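Local atomic coordinates of nuclease-like protein (Chaetomium thermophilum, PDB entry 6GRB), a protein that binds four-way DNA junctions as a GEN1-type junction-resolving enzyme and probably cleaves them, and 5' flaps, as a metal-dependent nuclease. Residues A[57-62]-A[310-316]; A[366-370]-A[442-446]; A[384-388]-A[433-439]. All blocks are in the same frame, centred on the assembly; numbering follows the deposited sequence.

Contact 1. Residues A[57-62]-A[310-316]; sequences IRTLFY and TRETFDW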
loop_
_atom_site.group_PDB
_atom_site.type_symbol
_atom_site.label_atom_id
_atom_site.label_comp_id
_atom_site.label_asym_id
_atom_site.label_seq_id
_atom_site.Cartn_x
_atom_site.Cartn_y
_atom_site.Cartn_z
ATOM N N ILE A 57 11.396 -13.538 4.152
ATOM C CA ILE A 57 10.469 -13.102 5.185
ATOM C C ILE A 57 11.157 -12.328 6.299
ATOM O O ILE A 57 10.475 -11.572 7.033
ATOM C CB ILE A 57 9.672 -14.327 5.691
ATOM C CG1 ILE A 57 8.553 -14.027 6.678
ATOM C CG2 ILE A 57 10.570 -15.376 6.325
ATOM C CD1 ILE A 57 7.670 -15.228 6.842
ATOM N N ARG A 58 12.506 -12.385 6.358
ATOM C CA ARG A 58 13.307 -11.365 7.022
ATOM C C ARG A 58 12.996 -9.996 6.436
ATOM O O ARG A 58 12.762 -9.040 7.181
ATOM C CB ARG A 58 14.789 -11.687 6.923
ATOM C CG ARG A 58 15.567 -11.430 8.207
ATOM C CD ARG A 58 16.944 -12.070 8.161
ATOM N NE ARG A 58 17.675 -11.751 6.932
ATOM C CZ ARG A 58 18.359 -12.627 6.195
ATOM N NH1 ARG A 58 18.427 -13.908 6.535
ATOM N NH2 ARG A 58 18.990 -12.216 5.106
ATOM N N THR A 59 12.948 -9.878 5.104
ATOM C CA THR A 59 12.720 -8.547 4.545
ATOM C C THR A 59 11.279 -8.104 4.751
ATOM O O THR A 59 11.013 -6.902 4.883
ATOM C CB THR A 59 13.112 -8.469 3.062
ATOM O OG1 THR A 59 12.138 -9.118 2.256
ATOM C CG2 THR A 59 14.424 -9.136 2.833
ATOM N N LEU A 60 10.343 -9.052 4.798
ATOM C CA LEU A 60 8.971 -8.736 5.190
ATOM C C LEU A 60 8.931 -8.205 6.621
ATOM O O LEU A 60 8.268 -7.208 6.914
ATOM C CB LEU A 60 8.113 -9.998 5.033
ATOM C CG LEU A 60 6.609 -9.861 4.906
ATOM C CD1 LEU A 60 6.270 -9.363 3.523
ATOM C CD2 LEU A 60 5.911 -11.172 5.195
ATOM N N PHE A 61 9.657 -8.872 7.522
ATOM C CA PHE A 61 9.885 -8.376 8.876
ATOM C C PHE A 61 10.367 -6.920 8.866
ATOM O O PHE A 61 9.812 -6.072 9.570
ATOM C CB PHE A 61 10.890 -9.308 9.585
ATOM C CG PHE A 61 11.302 -8.847 10.954
ATOM C CD1 PHE A 61 12.393 -8.011 11.120
ATOM C CD2 PHE A 61 10.606 -9.255 12.081
ATOM C CE1 PHE A 61 12.768 -7.575 12.379
ATOM C CE2 PHE A 61 10.973 -8.813 13.335
ATOM C CZ PHE A 61 12.048 -7.977 13.486
ATOM N N TYR A 62 11.390 -6.610 8.062
ATOM C CA TYR A 62 11.940 -5.258 8.060
ATOM C C TYR A 62 10.932 -4.239 7.512
ATOM O O TYR A 62 10.801 -3.146 8.065
ATOM C CB TYR A 62 13.266 -5.230 7.294
ATOM C CG TYR A 62 14.432 -5.847 8.052
ATOM C CD1 TYR A 62 14.871 -5.299 9.255
ATOM C CD2 TYR A 62 15.097 -6.965 7.562
ATOM C CE1 TYR A 62 15.924 -5.841 9.958
ATOM C CE2 TYR A 62 16.167 -7.526 8.260
ATOM C CZ TYR A 62 16.574 -6.955 9.462
ATOM O OH TYR A 62 17.636 -7.492 10.159
ATOM N N THR A 310 11.716 -14.831 15.808
ATOM C CA THR A 310 13.002 -14.519 15.185
ATOM C C THR A 310 14.073 -15.539 15.542
ATOM O O THR A 310 14.947 -15.838 14.707
ATOM C CB THR A 310 13.474 -13.118 15.580
ATOM O OG1 THR A 310 13.600 -13.024 17.005
ATOM C CG2 THR A 310 12.504 -12.060 15.069
ATOM N N ARG A 311 14.028 -16.073 16.773
ATOM C CA ARG A 311 14.894 -17.186 17.145
ATOM C C ARG A 311 14.686 -18.381 16.216
ATOM O O ARG A 311 15.656 -18.987 15.734
ATOM C CB ARG A 311 14.632 -17.567 18.605
ATOM C CG ARG A 311 15.574 -18.640 19.185
ATOM C CD ARG A 311 15.037 -19.275 20.466
ATOM N NE ARG A 311 14.423 -18.300 21.379
ATOM C CZ ARG A 311 15.104 -17.492 22.198
ATOM N NH1 ARG A 311 16.439 -17.515 22.211
ATOM N NH2 ARG A 311 14.458 -16.654 23.002
ATOM N N GLU A 312 13.428 -18.735 15.936
ATOM C CA GLU A 312 13.182 -19.953 15.161
ATOM C C GLU A 312 13.372 -19.729 13.668
ATOM O O GLU A 312 13.889 -20.607 12.963
ATOM C CB GLU A 312 11.776 -20.497 15.431
ATOM N N THR A 313 12.974 -18.563 13.166
ATOM C CA THR A 313 12.973 -18.353 11.722
ATOM C C THR A 313 14.249 -17.692 11.208
ATOM O O THR A 313 14.724 -18.039 10.123
ATOM C CB THR A 313 11.751 -17.526 11.322
ATOM O OG1 THR A 313 10.636 -17.922 12.132
ATOM C CG2 THR A 313 11.421 -17.741 9.832
ATOM N N PHE A 314 14.828 -16.753 11.945
ATOM C CA PHE A 314 16.002 -16.058 11.441
ATOM C C PHE A 314 17.281 -16.589 12.056
ATOM O O PHE A 314 18.375 -16.181 11.643
ATOM C CB PHE A 314 15.875 -14.550 11.690
ATOM C CG PHE A 314 14.607 -13.951 11.140
ATOM C CD1 PHE A 314 13.969 -14.517 10.036
ATOM C CD2 PHE A 314 14.042 -12.816 11.728
ATOM C CE1 PHE A 314 12.798 -13.962 9.526
ATOM C CE2 PHE A 314 12.879 -12.261 11.218
ATOM C CZ PHE A 314 12.258 -12.831 10.123
ATOM N N ASP A 315 17.127 -17.422 13.061
ATOM C CA ASP A 315 18.228 -17.962 13.792
ATOM C C ASP A 315 18.854 -16.908 14.672
ATOM O O ASP A 315 20.006 -16.982 14.992
ATOM C CB ASP A 315 19.246 -18.594 12.877
ATOM C CG ASP A 315 19.345 -20.069 13.081
ATOM O OD1 ASP A 315 19.212 -20.800 12.113
ATOM O OD2 ASP A 315 19.529 -20.501 14.214
ATOM N N TRP A 316 18.092 -15.890 15.013
ATOM C CA TRP A 316 18.554 -14.866 15.952
ATOM C C TRP A 316 18.571 -15.486 17.350
ATOM O O TRP A 316 17.731 -15.214 18.215
ATOM C CB TRP A 316 17.681 -13.617 15.897
ATOM C CG TRP A 316 17.737 -12.874 14.576
ATOM C CD1 TRP A 316 18.493 -13.191 13.470
ATOM C CD2 TRP A 316 17.004 -11.696 14.228
ATOM N NE1 TRP A 316 18.266 -12.285 12.460
ATOM C CE2 TRP A 316 17.362 -11.353 12.903
ATOM C CE3 TRP A 316 16.075 -10.900 14.905
ATOM C CZ2 TRP A 316 16.815 -10.250 12.245
ATOM C CZ3 TRP A 316 15.539 -9.799 14.247
ATOM C CH2 TRP A 316 15.917 -9.486 12.933
#
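One face of the Phe61 ring receives the edges of two other rings in offset edge-to-face pairs: Phe314, whose plane stands at 79° to it with centroids 5.5 Å apart, and the six-membered ring of Trp316, nearly perpendicular. The three rings form an aromatic cluster that seats helix 55-70, within the XPG N-terminal domain, against the C-terminal end of helix 303-313. The face of Phe314 carries a different partner, Arg58 CG, 3.8 Å from the ring centroid and only 4° off its normal, a clear CH-pi contact. Within the same turn, Phe314 CD2 lies over the centre of one face of the Trp316 indole.

Phe61 points into this pair because its CG is anti to the backbone N (chi1 175°). Its closest approach is CE1 to Trp316 CH2, 3.7 Å, while Phe61 CE2 also meets Thr310 CG2 at 4.0 Å. Tyr62 OH brushes Trp316 CZ2, and Ile57 CG2 lies against Phe314 CE1. No hydrogen bond crosses the interface; the Arg58 guanidinium turns elsewhere, to the carbonyl of Gly51. Phe110 and, from helix 318-340, Leu325 and Val328 further surround Phe61. Beyond the helix Asp315 takes a positive phi, and the chain folds back until Trp316 N bonds to Thr310 O at 3.2 Å, an oxygen that Phe314 N approaches from the opposite face of its plane.

Contact 2. Residues A[366-370]-A[442-446]; sequences SMRRE and WVPET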
loop_
_atom_site.group_PDB
_atom_site.type_symbol
_atom_site.label_atom_id
_atom_site.label_comp_id
_atom_site.label_asym_id
_atom_site.label_seq_id
_atom_site.Cartn_x
_atom_site.Cartn_y
_atom_site.Cartn_z
ATOM N N SER A 366 17.406 16.640 20.333
ATOM C CA SER A 366 18.659 17.349 20.115
ATOM C C SER A 366 18.701 18.152 18.833
ATOM O O SER A 366 19.673 18.893 18.636
ATOM C CB SER A 366 19.851 16.372 20.120
ATOM O OG SER A 366 19.660 15.318 19.185
ATOM N N MET A 367 17.747 17.978 17.932
ATOM C CA MET A 367 17.812 18.663 16.654
ATOM C C MET A 367 16.496 18.524 15.904
ATOM O O MET A 367 15.599 17.867 16.358
ATOM C CB MET A 367 18.965 18.039 15.849
ATOM C CG MET A 367 19.535 18.800 14.657
ATOM S SD MET A 367 20.985 18.029 13.911
ATOM C CE MET A 367 21.264 16.814 15.148
ATOM N N ARG A 368 16.443 19.188 14.754
ATOM C CA ARG A 368 15.295 19.186 13.865
ATOM C C ARG A 368 15.830 19.244 12.440
ATOM O O ARG A 368 16.915 19.773 12.198
ATOM C CB ARG A 368 14.393 20.389 14.145
ATOM C CG ARG A 368 13.662 20.913 12.921
ATOM C CD ARG A 368 12.296 21.469 13.289
ATOM N NE ARG A 368 11.526 21.853 12.110
ATOM C CZ ARG A 368 10.299 22.363 12.152
ATOM N NH1 ARG A 368 9.698 22.554 13.318
ATOM N NH2 ARG A 368 9.674 22.684 11.028
ATOM N N ARG A 369 15.070 18.697 11.501
ATOM C CA ARG A 369 15.473 18.664 10.109
ATOM C C ARG A 369 14.226 18.471 9.264
ATOM O O ARG A 369 13.203 17.961 9.729
ATOM C CB ARG A 369 16.477 17.530 9.829
ATOM C CG ARG A 369 15.820 16.144 9.734
ATOM C CD ARG A 369 16.757 15.085 9.174
ATOM N NE ARG A 369 16.058 13.823 8.948
ATOM C CZ ARG A 369 16.597 12.728 8.414
ATOM N NH1 ARG A 369 15.865 11.645 8.244
ATOM N NH2 ARG A 369 17.865 12.716 8.047
ATOM N N GLU A 370 14.338 18.862 8.012
ATOM C CA GLU A 370 13.306 18.616 7.017
ATOM C C GLU A 370 14.046 17.985 5.843
ATOM O O GLU A 370 14.437 18.655 4.889
ATOM C CB GLU A 370 12.559 19.902 6.658
ATOM C CG GLU A 370 11.899 20.577 7.860
ATOM C CD GLU A 370 11.170 21.852 7.480
ATOM O OE1 GLU A 370 10.921 22.024 6.261
ATOM O OE2 GLU A 370 10.861 22.692 8.379
ATOM N N TRP A 442 15.265 9.531 14.208
ATOM C CA TRP A 442 14.476 10.633 13.669
ATOM C C TRP A 442 13.004 10.233 13.652
ATOM O O TRP A 442 12.626 9.251 12.995
ATOM C CB TRP A 442 14.931 11.020 12.262
ATOM C CG TRP A 442 16.262 11.704 12.178
ATOM C CD1 TRP A 442 17.422 11.169 11.713
ATOM C CD2 TRP A 442 16.562 13.063 12.529
ATOM N NE1 TRP A 442 18.431 12.096 11.768
ATOM C CE2 TRP A 442 17.929 13.270 12.261
ATOM C CE3 TRP A 442 15.808 14.121 13.042
ATOM C CZ2 TRP A 442 18.558 14.494 12.490
ATOM C CZ3 TRP A 442 16.422 15.334 13.261
ATOM C CH2 TRP A 442 17.787 15.512 12.994
ATOM N N VAL A 443 12.174 10.996 14.360
ATOM C CA VAL A 443 10.738 10.715 14.428
ATOM C C VAL A 443 9.980 11.955 13.967
ATOM O O VAL A 443 10.371 13.081 14.323
ATOM C CB VAL A 443 10.325 10.273 15.842
ATOM C CG1 VAL A 443 8.836 9.992 15.904
ATOM C CG2 VAL A 443 11.118 9.038 16.248
ATOM N N PRO A 444 8.932 11.800 13.149
ATOM C CA PRO A 444 8.175 12.978 12.668
ATOM C C PRO A 444 7.621 13.816 13.810
ATOM O O PRO A 444 7.022 13.294 14.750
ATOM C CB PRO A 444 7.056 12.357 11.823
ATOM C CG PRO A 444 7.674 11.074 11.304
ATOM C CD PRO A 444 8.577 10.572 12.408
ATOM N N GLU A 445 7.822 15.134 13.705
ATOM C CA GLU A 445 7.481 16.061 14.787
ATOM C C GLU A 445 6.014 15.944 15.208
ATOM O O GLU A 445 5.696 16.069 16.397
ATOM C CB GLU A 445 7.804 17.505 14.367
ATOM C CG GLU A 445 7.546 18.538 15.433
ATOM C CD GLU A 445 7.760 19.966 14.934
ATOM O OE1 GLU A 445 7.626 20.187 13.713
ATOM O OE2 GLU A 445 8.058 20.878 15.752
ATOM N N THR A 446 5.099 15.712 14.265
ATOM C CA THR A 446 3.717 15.698 14.720
ATOM C C THR A 446 3.381 14.410 15.460
ATOM O O THR A 446 2.488 14.409 16.317
ATOM C CB THR A 446 2.735 15.950 13.567
ATOM O OG1 THR A 446 2.887 14.958 12.553
ATOM C CG2 THR A 446 2.923 17.318 12.976
#
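Arg369 and Trp442 stack across the width of a three-stranded antiparallel sheet, reaching from one outer strand, 364-371, to the other, 439-444, with 377-384 between them. That topology, followed by a C-terminal helix, is consistent with the chromodomain known in GEN1 enzymes. The axes of the two short strand segments come no nearer than 8.9 Å, and no hydrogen bond joins them, so the connection is made by side chains.

Stacking dominates. The Arg369 guanidinium lies flat on the indole, planes 2° apart, with CZ 3.8 Å from the centroid of the Trp442 five-membered ring: a cation-pi contact. Further back along the same chain, Arg369 CD sits over the six-membered ring, 3.7 Å from its centroid, as a CH-pi donor. Placing CG between the backbone N and the carbonyl carbon (chi1 77°), then running extended to NE, lays the arginine along the length of the indole. Its NE is tied to Glu379 of the middle strand, which probably helps hold the group flat; Arg381 makes a further cation-pi contact with Trp442.

Apolar and sulfur contacts fall to Met367, whose CB is 4.0 Å from Trp442 CH2 and whose SD lies at the ring edge, a Met-aromatic contact.

The ionic part is a network of Arg368, Glu370 and Glu445. Toward Glu445 the attraction is of charge alone: Arg368 NH1 is 3.2 Å from OE1, which lies well outside the guanidinium plane. Toward Glu370 it is directional, Arg368 NH2 donating to OE2 at 2.9 Å and 167°, with that oxygen in the guanidinium plane.

Contact 3. Residues A[384-388]-A[433-439]; sequences FIPAE and FDPWQPD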
loop_
_atom_site.group_PDB
_atom_site.type_symbol
_atom_site.label_atom_id
_atom_site.label_comp_id
_atom_site.label_asym_id
_atom_site.label_seq_id
_atom_site.Cartn_x
_atom_site.Cartn_y
_atom_site.Cartn_z
ATOM N N PHE A 384 16.461 7.594 23.398
ATOM C CA PHE A 384 15.679 6.547 24.047
ATOM C C PHE A 384 16.619 5.394 24.391
ATOM O O PHE A 384 17.733 5.297 23.861
ATOM C CB PHE A 384 14.530 6.062 23.150
ATOM C CG PHE A 384 14.982 5.532 21.812
ATOM C CD1 PHE A 384 15.176 6.387 20.742
ATOM C CD2 PHE A 384 15.213 4.180 21.625
ATOM C CE1 PHE A 384 15.596 5.904 19.511
ATOM C CE2 PHE A 384 15.632 3.695 20.394
ATOM C CZ PHE A 384 15.820 4.568 19.338
ATOM N N ILE A 385 16.160 4.513 25.280
ATOM C CA ILE A 385 16.942 3.357 25.701
ATOM C C ILE A 385 16.334 2.121 25.028
ATOM O O ILE A 385 15.254 1.677 25.447
ATOM C CB ILE A 385 16.974 3.201 27.229
ATOM C CG1 ILE A 385 17.387 4.516 27.914
ATOM C CG2 ILE A 385 17.920 2.052 27.625
ATOM C CD1 ILE A 385 18.886 4.793 27.913
ATOM N N PRO A 386 16.982 1.556 24.003
ATOM C CA PRO A 386 16.346 0.446 23.256
ATOM C C PRO A 386 15.844 -0.702 24.122
ATOM O O PRO A 386 14.683 -1.103 23.989
ATOM C CB PRO A 386 17.464 0.011 22.299
ATOM C CG PRO A 386 18.239 1.252 22.049
ATOM C CD PRO A 386 18.225 2.020 23.357
ATOM N N ALA A 387 16.682 -1.238 25.014
ATOM C CA ALA A 387 16.259 -2.349 25.868
ATOM C C ALA A 387 15.185 -1.926 26.864
ATOM O O ALA A 387 14.319 -2.733 27.220
ATOM C CB ALA A 387 17.464 -2.938 26.608
ATOM N N GLU A 388 15.219 -0.676 27.324
ATOM C CA GLU A 388 14.157 -0.187 28.198
ATOM C C GLU A 388 12.834 -0.090 27.445
ATOM O O GLU A 388 11.778 -0.451 27.978
ATOM C CB GLU A 388 14.566 1.163 28.802
ATOM C CG GLU A 388 13.491 1.909 29.584
ATOM C CD GLU A 388 14.047 3.129 30.338
ATOM O OE1 GLU A 388 15.104 3.000 30.996
ATOM O OE2 GLU A 388 13.432 4.217 30.275
ATOM N N PHE A 433 27.132 -2.620 20.223
ATOM C CA PHE A 433 25.838 -1.971 20.455
ATOM C C PHE A 433 25.297 -2.392 21.824
ATOM O O PHE A 433 24.945 -3.560 22.026
ATOM C CB PHE A 433 24.845 -2.317 19.342
ATOM C CG PHE A 433 23.425 -1.858 19.617
ATOM C CD1 PHE A 433 23.034 -0.553 19.341
ATOM C CD2 PHE A 433 22.489 -2.734 20.148
ATOM C CE1 PHE A 433 21.742 -0.134 19.597
ATOM C CE2 PHE A 433 21.208 -2.318 20.410
ATOM C CZ PHE A 433 20.831 -1.016 20.136
ATOM N N ASP A 434 25.228 -1.439 22.758
ATOM C CA ASP A 434 24.662 -1.693 24.078
ATOM C C ASP A 434 23.193 -1.289 24.067
ATOM O O ASP A 434 22.893 -0.087 23.978
ATOM C CB ASP A 434 25.422 -0.916 25.150
ATOM C CG ASP A 434 24.928 -1.201 26.577
ATOM O OD1 ASP A 434 23.796 -1.711 26.781
ATOM O OD2 ASP A 434 25.698 -0.893 27.520
ATOM N N PRO A 435 22.247 -2.238 24.178
ATOM C CA PRO A 435 20.823 -1.870 24.296
ATOM C C PRO A 435 20.477 -1.004 25.509
ATOM O O PRO A 435 19.345 -0.526 25.624
ATOM C CB PRO A 435 20.116 -3.235 24.373
ATOM C CG PRO A 435 21.223 -4.268 24.635
ATOM C CD PRO A 435 22.442 -3.692 23.998
ATOM N N TRP A 436 21.421 -0.786 26.425
ATOM C CA TRP A 436 21.130 0.027 27.604
ATOM C C TRP A 436 21.619 1.468 27.497
ATOM O O TRP A 436 21.093 2.336 28.201
ATOM C CB TRP A 436 21.701 -0.643 28.856
ATOM C CG TRP A 436 20.994 -1.932 29.114
ATOM C CD1 TRP A 436 21.453 -3.191 28.844
ATOM C CD2 TRP A 436 19.667 -2.091 29.639
ATOM N NE1 TRP A 436 20.500 -4.127 29.192
ATOM C CE2 TRP A 436 19.397 -3.476 29.682
ATOM C CE3 TRP A 436 18.679 -1.196 30.082
ATOM C CZ2 TRP A 436 18.186 -3.988 30.159
ATOM C CZ3 TRP A 436 17.467 -1.712 30.551
ATOM C CH2 TRP A 436 17.237 -3.093 30.584
ATOM N N GLN A 437 22.501 1.756 26.562
ATOM C CA GLN A 437 22.934 3.122 26.344
ATOM C C GLN A 437 21.879 3.820 25.494
ATOM O O GLN A 437 21.044 3.179 24.890
ATOM C CB GLN A 437 24.256 3.158 25.588
ATOM C CG GLN A 437 25.496 3.004 26.447
ATOM C CD GLN A 437 25.268 3.363 27.902
ATOM O OE1 GLN A 437 25.059 4.524 28.241
ATOM N NE2 GLN A 437 25.326 2.368 28.769
ATOM N N PRO A 438 21.903 5.148 25.455
ATOM C CA PRO A 438 20.938 5.883 24.618
ATOM C C PRO A 438 21.179 5.685 23.125
ATOM O O PRO A 438 22.308 5.804 22.642
ATOM C CB PRO A 438 21.167 7.342 25.033
ATOM C CG PRO A 438 21.675 7.237 26.434
ATOM C CD PRO A 438 22.543 6.027 26.448
ATOM N N ASP A 439 20.100 5.398 22.396
ATOM C CA ASP A 439 20.071 5.369 20.938
ATOM C C ASP A 439 19.353 6.622 20.433
ATOM O O ASP A 439 18.622 7.278 21.178
ATOM C CB ASP A 439 19.359 4.105 20.429
ATOM C CG ASP A 439 19.859 3.629 19.061
ATOM O OD1 ASP A 439 20.346 4.437 18.238
ATOM O OD2 ASP A 439 19.755 2.412 18.808
#
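Ala387 CB sits squarely over the Trp436 indole, 3.7 Å from the six-membered ring centroid and 10° off its normal, and also touches Pro435 CB at 3.5 Å. This is the dense part of the contact, covering one indole face although Trp436 as a whole is exposed. Beside it Ile385 CG2 lies against Trp436 O at 3.2 Å, and Ala387 N donates to Pro435 O (2.8 Å, 165°), giving an outside acceptor to an amide in the first turn of helix 386-390, where no earlier helical carbonyl is available. Pro386 CG fills the next position, 3.5 Å from Asp439 CB and also against Phe433 CZ, and from helix 318-340 Ile326 closes on the proline.

Phe384 and Asp439 form a hydrogen-bonded antiparallel pair at one end of the pairing between strands 377-384 and 439-444 of the C-terminal, probably chromodomain-type, sheet. The two bonds are unequal: Asp439 N to Phe384 O is nearly straight at 2.8 Å, whereas Phe384 N to Asp439 O is longer, 3.1 Å, and bent to 137°. Asp439 CB also lies over the face of the Phe384 ring.

Toward solvent the packing thins: Gln437 and Pro438 are exposed, and Glu388 barely reaches the indole while its carboxylate pairs with Lys363. Within the loop, a type I turn spans Asp434 to Gln437, and Trp436 N reaches Asp434 OD1 from above the carboxylate plane, an Asx turn.

Of the three contacts, contact 1 closes first along the chain: helix 55-70 of the XPG N-terminal domain meets the end of helix 303-313, shutting a loop of 247 residues. Helix 318-340 follows, and after it come the strands of the small sheet. There contact 2 joins the first and last strands, enclosing 71 residues, and contact 3 lies wholly within that span, joining the end of the middle strand and helix 386-390 to the loop leading into the last strand. Contact 1 is in series with both; none cross. Helix 318-340 relates all three, its side chains touching residues from each.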